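Local coordinates for protein PKS (Streptomyces sp. CNQ431, PDB 5YDA) that is the acyltransferase domain of a splenocin polyketide synthase module, broadly selective for the acyl extender units that it probably loads onto the acyl carrier protein, at residues L44-E56 with E90-V102. Numbering follows the deposited sequence.
Sequences LRGQAHALARRLE and EAVEALRAAVPAV
Leu95 enters helix 44-56 as a knob in a hole formed by Ala48, Leu51, Ala52 and Leu55. The two alanines floor this hole and let the backbones come close: the axes run nearly antiparallel, at 157°, and approach to 8.2 Å. Leu95 CB lies against Ala52 CB at 3.8 Å, while the branched end goes on to Leu51, where Leu95 CD1 meets Leu51 CD2 at 3.7 Å. Leu51 leaves its helix to one side, and a chi1 of 175°, which sets CG opposite the backbone N, carries CD2 onto the knob. One turn earlier, the small side chain of Ala52 permits its CA to come within 4.8 Å of Val92 CA, and Val92 CG2 packs beside it against Ala52 O and, at 3.9 Å, Leu55 CB.

Arg96 starts out pointing away from helix 44-56, but a bend at chi2 (-84°) brings its chain back along the outer margin. Ala52 CB sits at the edge of its guanidinium, 3.6 Å from NE, a nitrogen buried here without a partner. Arg96 NH2 and Glu56 OE1 are placed as a salt bridge, but too close together, so its detailed geometry is doubtful, though the opposite charges are plausible partners. Nearby, His49 ND1 donates to Arg45 O in a short, bent bond, modelled at 2.5 Å but of uncertain exact length; ND1 approaches from above the carbonyl plane, on the face opposite the His49 N bond to the same oxygen. One face of the His49 ring turns to Leu95 O and Arg96 CA.

Beyond the helix, Pro100 places its apolar ring over one face of the Arg45 guanidinium, Pro100 CG 3.9 Å from Arg45 NE, and also touches Leu44. Leu44 and Ala91 reach strands 32-38 and 79-85. Two helices packed antiparallel on an antiparallel sheet form part of a small alpha/beta subdomain, consistent with the ketosynthase-to-acyltransferase linker of modular polyketide synthases.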
ATOM      1  N   LEU A  44      13.593 -10.787  25.812  1.00 68.70           N
ATOM      2  CA  LEU A  44      13.199  -9.532  25.176  1.00 66.56           C
ATOM      3  C   LEU A  44      12.284  -8.711  26.078  1.00 61.39           C
ATOM      4  O   LEU A  44      12.556  -7.536  26.354  1.00 59.00           O
ATOM      5  CB  LEU A  44      12.494  -9.819  23.851  1.00 61.32           C
ATOM      6  CG  LEU A  44      13.079  -9.289  22.552  1.00 54.90           C
ATOM      7  CD1 LEU A  44      12.023  -9.396  21.444  1.00 48.49           C
ATOM      8  CD2 LEU A  44      13.585  -7.873  22.722  1.00 48.76           C
ATOM      9  N   ARG A  45      11.186  -9.316  26.544  1.00 59.23           N
ATOM     10  CA  ARG A  45      10.277  -8.600  27.433  1.00 58.44           C
ATOM     11  C   ARG A  45      11.010  -8.111  28.671  1.00 60.08           C
ATOM     12  O   ARG A  45      10.836  -6.965  29.095  1.00 60.69           O
ATOM     13  CB  ARG A  45       9.105  -9.488  27.837  1.00 61.11           C
ATOM     14  CG  ARG A  45       8.864 -10.681  26.944  1.00 62.83           C
ATOM     15  CD  ARG A  45       7.397 -11.067  27.018  1.00 73.27           C
ATOM     16  NE  ARG A  45       7.077 -12.200  26.156  1.00 78.84           N
ATOM     17  CZ  ARG A  45       5.856 -12.471  25.706  1.00 74.67           C
ATOM     18  NH1 ARG A  45       4.834 -11.680  26.025  1.00 66.06           N
ATOM     19  NH2 ARG A  45       5.660 -13.527  24.928  1.00 70.00           N
ATOM     20  N   GLY A  46      11.841  -8.972  29.263  1.00 61.15           N
ATOM     21  CA  GLY A  46      12.593  -8.554  30.433  1.00 59.96           C
ATOM     22  C   GLY A  46      13.522  -7.398  30.127  1.00 57.66           C
ATOM     23  O   GLY A  46      13.548  -6.391  30.842  1.00 56.83           O
ATOM     24  N   GLN A  47      14.274  -7.515  29.032  1.00 53.43           N
ATOM     25  CA  GLN A  47      15.210  -6.461  28.663  1.00 59.36           C
ATOM     26  C   GLN A  47      14.500  -5.139  28.373  1.00 56.79           C
ATOM     27  O   GLN A  47      15.086  -4.064  28.566  1.00 50.33           O
ATOM     28  CB  GLN A  47      16.027  -6.913  27.461  1.00 56.57           C
ATOM     29  CG  GLN A  47      17.445  -6.442  27.485  1.00 60.34           C
ATOM     30  CD  GLN A  47      18.270  -7.105  26.412  1.00 69.51           C
ATOM     31  OE1 GLN A  47      18.800  -6.439  25.518  1.00 74.21           O
ATOM     32  NE2 GLN A  47      18.386  -8.429  26.488  1.00 63.07           N
ATOM     33  N   ALA A  48      13.239  -5.190  27.931  1.00 52.87           N
ATOM     34  CA  ALA A  48      12.514  -3.961  27.633  1.00 52.70           C
ATOM     35  C   ALA A  48      12.024  -3.280  28.902  1.00 54.47           C
ATOM     36  O   ALA A  48      12.008  -2.044  28.979  1.00 51.60           O
ATOM     37  CB  ALA A  48      11.338  -4.246  26.700  1.00 52.76           C
ATOM     38  N   HIS A  49      11.611  -4.064  29.900  1.00 57.82           N
ATOM     39  CA  HIS A  49      11.255  -3.473  31.188  1.00 59.14           C
ATOM     40  C   HIS A  49      12.487  -2.969  31.925  1.00 54.27           C
ATOM     41  O   HIS A  49      12.409  -1.957  32.629  1.00 57.69           O
ATOM     42  CB  HIS A  49      10.493  -4.480  32.052  1.00 63.12           C
ATOM     43  CG  HIS A  49       9.193  -4.916  31.458  1.00 64.32           C
ATOM     44  ND1 HIS A  49       9.105  -5.512  30.218  1.00 65.75           N
ATOM     45  CD2 HIS A  49       7.924  -4.822  31.922  1.00 65.22           C
ATOM     46  CE1 HIS A  49       7.841  -5.777  29.948  1.00 70.10           C
ATOM     47  NE2 HIS A  49       7.102  -5.368  30.966  1.00 69.04           N
ATOM     48  N   ALA A  50      13.626  -3.655  31.772  1.00 53.00           N
ATOM     49  CA  ALA A  50      14.879  -3.156  32.335  1.00 54.16           C
ATOM     50  C   ALA A  50      15.172  -1.746  31.839  1.00 57.21           C
ATOM     51  O   ALA A  50      15.363  -0.820  32.639  1.00 57.48           O
ATOM     52  CB  ALA A  50      16.028  -4.101  31.980  1.00 50.58           C
ATOM     53  N   LEU A  51      15.187  -1.560  30.509  1.00 58.15           N
ATOM     54  CA  LEU A  51      15.443  -0.237  29.945  1.00 54.03           C
ATOM     55  C   LEU A  51      14.413   0.777  30.422  1.00 53.84           C
ATOM     56  O   LEU A  51      14.741   1.944  30.665  1.00 55.88           O
ATOM     57  CB  LEU A  51      15.467  -0.311  28.419  1.00 46.27           C
ATOM     58  CG  LEU A  51      15.606   1.024  27.690  1.00 57.28           C
ATOM     59  CD1 LEU A  51      17.045   1.564  27.739  1.00 56.66           C
ATOM     60  CD2 LEU A  51      15.133   0.900  26.244  1.00 56.19           C
ATOM     61  N   ALA A  52      13.155   0.358  30.558  1.00 53.71           N
ATOM     62  CA  ALA A  52      12.141   1.257  31.096  1.00 52.06           C
ATOM     63  C   ALA A  52      12.504   1.690  32.512  1.00 57.10           C
ATOM     64  O   ALA A  52      12.458   2.880  32.844  1.00 55.88           O
ATOM     65  CB  ALA A  52      10.768   0.581  31.072  1.00 48.59           C
ATOM     66  N   ARG A  53      12.876   0.730  33.362  1.00 59.35           N
ATOM     67  CA  ARG A  53      13.231   1.065  34.736  1.00 63.37           C
ATOM     68  C   ARG A  53      14.506   1.895  34.802  1.00 63.32           C
ATOM     69  O   ARG A  53      14.704   2.622  35.779  1.00 65.35           O
ATOM     70  CB  ARG A  53      13.339  -0.218  35.577  1.00 60.51           C
ATOM     71  CG  ARG A  53      11.958  -0.808  35.936  1.00 68.32           C
ATOM     72  CD  ARG A  53      11.966  -2.300  36.331  1.00 66.34           C
ATOM     73  NE  ARG A  53      10.673  -2.932  36.027  1.00 69.99           N
ATOM     74  CZ  ARG A  53       9.601  -2.910  36.821  1.00 68.30           C
ATOM     75  NH1 ARG A  53       9.641  -2.299  37.997  1.00 70.47           N
ATOM     76  NH2 ARG A  53       8.482  -3.510  36.440  1.00 61.84           N
ATOM     77  N   ARG A  54      15.340   1.858  33.758  1.00 60.83           N
ATOM     78  CA  ARG A  54      16.560   2.661  33.749  1.00 62.36           C
ATOM     79  C   ARG A  54      16.277   4.143  33.484  1.00 65.87           C
ATOM     80  O   ARG A  54      16.866   5.010  34.138  1.00 67.46           O
ATOM     81  CB  ARG A  54      17.545   2.104  32.721  1.00 60.87           C
ATOM     82  CG  ARG A  54      18.728   3.021  32.442  1.00 66.54           C
ATOM     83  CD  ARG A  54      19.929   2.259  31.879  1.00 68.93           C
ATOM     84  NE  ARG A  54      21.084   3.141  31.686  1.00 75.97           N
ATOM     85  CZ  ARG A  54      22.001   3.402  32.616  1.00 80.30           C
ATOM     86  NH1 ARG A  54      21.917   2.846  33.822  1.00 74.04           N
ATOM     87  NH2 ARG A  54      23.009   4.225  32.340  1.00 75.90           N
ATOM     88  N   LEU A  55      15.385   4.463  32.537  1.00 58.25           N
ATOM     89  CA  LEU A  55      15.128   5.867  32.223  1.00 60.82           C
ATOM     90  C   LEU A  55      14.283   6.550  33.287  1.00 65.02           C
ATOM     91  O   LEU A  55      14.359   7.776  33.444  1.00 65.33           O
ATOM     92  CB  LEU A  55      14.443   6.016  30.870  1.00 66.11           C
ATOM     93  CG  LEU A  55      14.949   5.125  29.756  1.00 64.64           C
ATOM     94  CD1 LEU A  55      13.941   5.080  28.628  1.00 52.03           C
ATOM     95  CD2 LEU A  55      16.305   5.626  29.300  1.00 64.74           C
ATOM     96  N   GLU A  56      13.452   5.795  34.005  1.00 63.16           N
ATOM     97  CA  GLU A  56      12.782   6.353  35.172  1.00 65.31           C
ATOM     98  C   GLU A  56      13.800   6.760  36.230  1.00 68.54           C
ATOM     99  O   GLU A  56      13.778   7.890  36.734  1.00 64.42           O
ATOM    100  CB  GLU A  56      11.795   5.335  35.733  1.00 56.29           C
ATOM    101  CG  GLU A  56      10.358   5.633  35.390  1.00 58.74           C
ATOM    102  CD  GLU A  56       9.443   4.508  35.794  1.00 64.30           C
ATOM    103  OE1 GLU A  56       9.938   3.360  35.889  1.00 58.75           O
ATOM    104  OE2 GLU A  56       8.238   4.767  36.009  1.00 66.48           O
ATOM    105  N   GLU A  90       6.947   8.943  27.335  1.00 52.18           N
ATOM    106  CA  GLU A  90       6.327   8.147  26.280  1.00 45.63           C
ATOM    107  C   GLU A  90       7.071   6.829  26.090  1.00 38.86           C
ATOM    108  O   GLU A  90       6.459   5.756  26.055  1.00 40.16           O
ATOM    109  CB  GLU A  90       6.287   8.951  24.977  1.00 43.14           C
ATOM    110  CG  GLU A  90       5.264   8.445  23.977  1.00 43.33           C
ATOM    111  CD  GLU A  90       5.324   9.140  22.617  1.00 46.80           C
ATOM    112  OE1 GLU A  90       4.744   8.572  21.663  1.00 45.83           O
ATOM    113  OE2 GLU A  90       5.929  10.236  22.491  1.00 44.46           O
ATOM    114  N   ALA A  91       8.401   6.891  26.017  1.00 38.75           N
ATOM    115  CA  ALA A  91       9.194   5.684  25.810  1.00 39.92           C
ATOM    116  C   ALA A  91       9.046   4.716  26.974  1.00 42.48           C
ATOM    117  O   ALA A  91       8.847   3.512  26.772  1.00 47.24           O
ATOM    118  CB  ALA A  91      10.659   6.054  25.599  1.00 39.66           C
ATOM    119  N   VAL A  92       9.145   5.225  28.204  1.00 49.98           N
ATOM    120  CA  VAL A  92       8.990   4.379  29.386  1.00 46.61           C
ATOM    121  C   VAL A  92       7.660   3.641  29.334  1.00 43.86           C
ATOM    122  O   VAL A  92       7.604   2.414  29.486  1.00 48.86           O
ATOM    123  CB  VAL A  92       9.114   5.222  30.671  1.00 51.40           C
ATOM    124  CG1 VAL A  92       8.539   4.459  31.859  1.00 48.59           C
ATOM    125  CG2 VAL A  92      10.569   5.607  30.928  1.00 45.93           C
ATOM    126  N   GLU A  93       6.574   4.380  29.097  1.00 39.57           N
ATOM    127  CA  GLU A  93       5.256   3.756  29.032  1.00 45.69           C
ATOM    128  C   GLU A  93       5.193   2.698  27.937  1.00 46.56           C
ATOM    129  O   GLU A  93       4.605   1.627  28.132  1.00 44.60           O
ATOM    130  CB  GLU A  93       4.181   4.811  28.803  1.00 47.23           C
ATOM    131  CG  GLU A  93       2.789   4.307  29.139  1.00 58.89           C
ATOM    132  CD  GLU A  93       1.690   5.170  28.555  1.00 67.80           C
ATOM    133  OE1 GLU A  93       1.840   5.622  27.399  1.00 69.03           O
ATOM    134  OE2 GLU A  93       0.674   5.394  29.251  1.00 74.89           O
ATOM    135  N   ALA A  94       5.804   2.971  26.781  1.00 43.76           N
ATOM    136  CA  ALA A  94       5.704   2.031  25.671  1.00 42.30           C
ATOM    137  C   ALA A  94       6.544   0.788  25.917  1.00 41.88           C
ATOM    138  O   ALA A  94       6.175  -0.299  25.466  1.00 40.59           O
ATOM    139  CB  ALA A  94       6.109   2.703  24.361  1.00 36.79           C
ATOM    140  N   LEU A  95       7.654   0.920  26.646  1.00 41.15           N
ATOM    141  CA  LEU A  95       8.504  -0.239  26.904  1.00 43.84           C
ATOM    142  C   LEU A  95       7.861  -1.219  27.882  1.00 46.72           C
ATOM    143  O   LEU A  95       8.165  -2.418  27.835  1.00 47.54           O
ATOM    144  CB  LEU A  95       9.868   0.219  27.414  1.00 46.12           C
ATOM    145  CG  LEU A  95      10.763   0.883  26.364  1.00 45.33           C
ATOM    146  CD1 LEU A  95      11.693   1.881  27.022  1.00 44.51           C
ATOM    147  CD2 LEU A  95      11.563  -0.151  25.587  1.00 37.93           C
ATOM    148  N   ARG A  96       6.978  -0.744  28.768  1.00 47.09           N
ATOM    149  CA  ARG A  96       6.234  -1.659  29.636  1.00 53.38           C
ATOM    150  C   ARG A  96       5.229  -2.470  28.837  1.00 53.80           C
ATOM    151  O   ARG A  96       5.204  -3.705  28.915  1.00 61.33           O
ATOM    152  CB  ARG A  96       5.496  -0.895  30.731  1.00 54.20           C
ATOM    153  CG  ARG A  96       6.340   0.065  31.483  1.00 52.22           C
ATOM    154  CD  ARG A  96       7.085  -0.633  32.583  1.00 59.35           C
ATOM    155  NE  ARG A  96       7.925   0.326  33.279  1.00 70.69           N
ATOM    156  CZ  ARG A  96       7.582   0.936  34.405  1.00 63.30           C
ATOM    157  NH1 ARG A  96       6.411   0.681  34.975  1.00 64.77           N
ATOM    158  NH2 ARG A  96       8.416   1.798  34.955  1.00 62.34           N
ATOM    159  N   ALA A  97       4.369  -1.781  28.086  1.00 48.94           N
ATOM    160  CA  ALA A  97       3.390  -2.435  27.234  1.00 48.82           C
ATOM    161  C   ALA A  97       4.031  -3.259  26.130  1.00 48.37           C
ATOM    162  O   ALA A  97       3.326  -4.035  25.475  1.00 52.93           O
ATOM    163  CB  ALA A  97       2.468  -1.382  26.620  1.00 48.26           C
ATOM    164  N   ALA A  98       5.338  -3.114  25.914  1.00 48.59           N
ATOM    165  CA  ALA A  98       5.986  -3.712  24.758  1.00 49.03           C
ATOM    166  C   ALA A  98       5.839  -5.222  24.793  1.00 50.37           C
ATOM    167  O   ALA A  98       6.214  -5.870  25.774  1.00 49.64           O
ATOM    168  CB  ALA A  98       7.463  -3.320  24.716  1.00 44.04           C
ATOM    169  N   VAL A  99       5.271  -5.773  23.724  1.00 54.09           N
ATOM    170  CA  VAL A  99       5.147  -7.211  23.530  1.00 59.53           C
ATOM    171  C   VAL A  99       5.844  -7.556  22.213  1.00 52.29           C
ATOM    172  O   VAL A  99       5.636  -6.857  21.221  1.00 51.45           O
ATOM    173  CB  VAL A  99       3.684  -7.687  23.508  1.00 53.52           C
ATOM    174  CG1 VAL A  99       3.004  -7.386  24.838  1.00 46.73           C
ATOM    175  CG2 VAL A  99       2.902  -7.032  22.373  1.00 50.00           C
ATOM    176  N   PRO A 100       6.693  -8.581  22.172  1.00 49.08           N
ATOM    177  CA  PRO A 100       7.254  -9.001  20.881  1.00 51.91           C
ATOM    178  C   PRO A 100       6.133  -9.324  19.902  1.00 52.64           C
ATOM    179  O   PRO A 100       5.129  -9.940  20.265  1.00 50.71           O
ATOM    180  CB  PRO A 100       8.082 -10.243  21.235  1.00 50.74           C
ATOM    181  CG  PRO A 100       7.587 -10.680  22.570  1.00 56.03           C
ATOM    182  CD  PRO A 100       7.124  -9.447  23.277  1.00 52.00           C
ATOM    183  N   ALA A 101       6.295  -8.866  18.659  1.00 47.30           N
ATOM    184  CA  ALA A 101       5.226  -8.946  17.674  1.00 47.27           C
ATOM    185  C   ALA A 101       5.611  -9.617  16.362  1.00 50.04           C
ATOM    186  O   ALA A 101       4.710  -9.922  15.576  1.00 49.44           O
ATOM    187  CB  ALA A 101       4.678  -7.542  17.360  1.00 41.60           C
ATOM    188  N   VAL A 102       6.894  -9.837  16.089  1.00 44.84           N
ATOM    189  CA  VAL A 102       7.312 -10.560  14.889  1.00 46.50           C
ATOM    190  C   VAL A 102       8.166 -11.738  15.335  1.00 49.06           C
ATOM    191  O   VAL A 102       8.694 -11.750  16.462  1.00 46.02           O
ATOM    192  CB  VAL A 102       8.065  -9.646  13.891  1.00 43.45           C
ATOM    193  CG1 VAL A 102       7.127  -8.585  13.315  1.00 44.60           C
ATOM    194  CG2 VAL A 102       9.275  -9.015  14.540  1.00 40.18           C
TER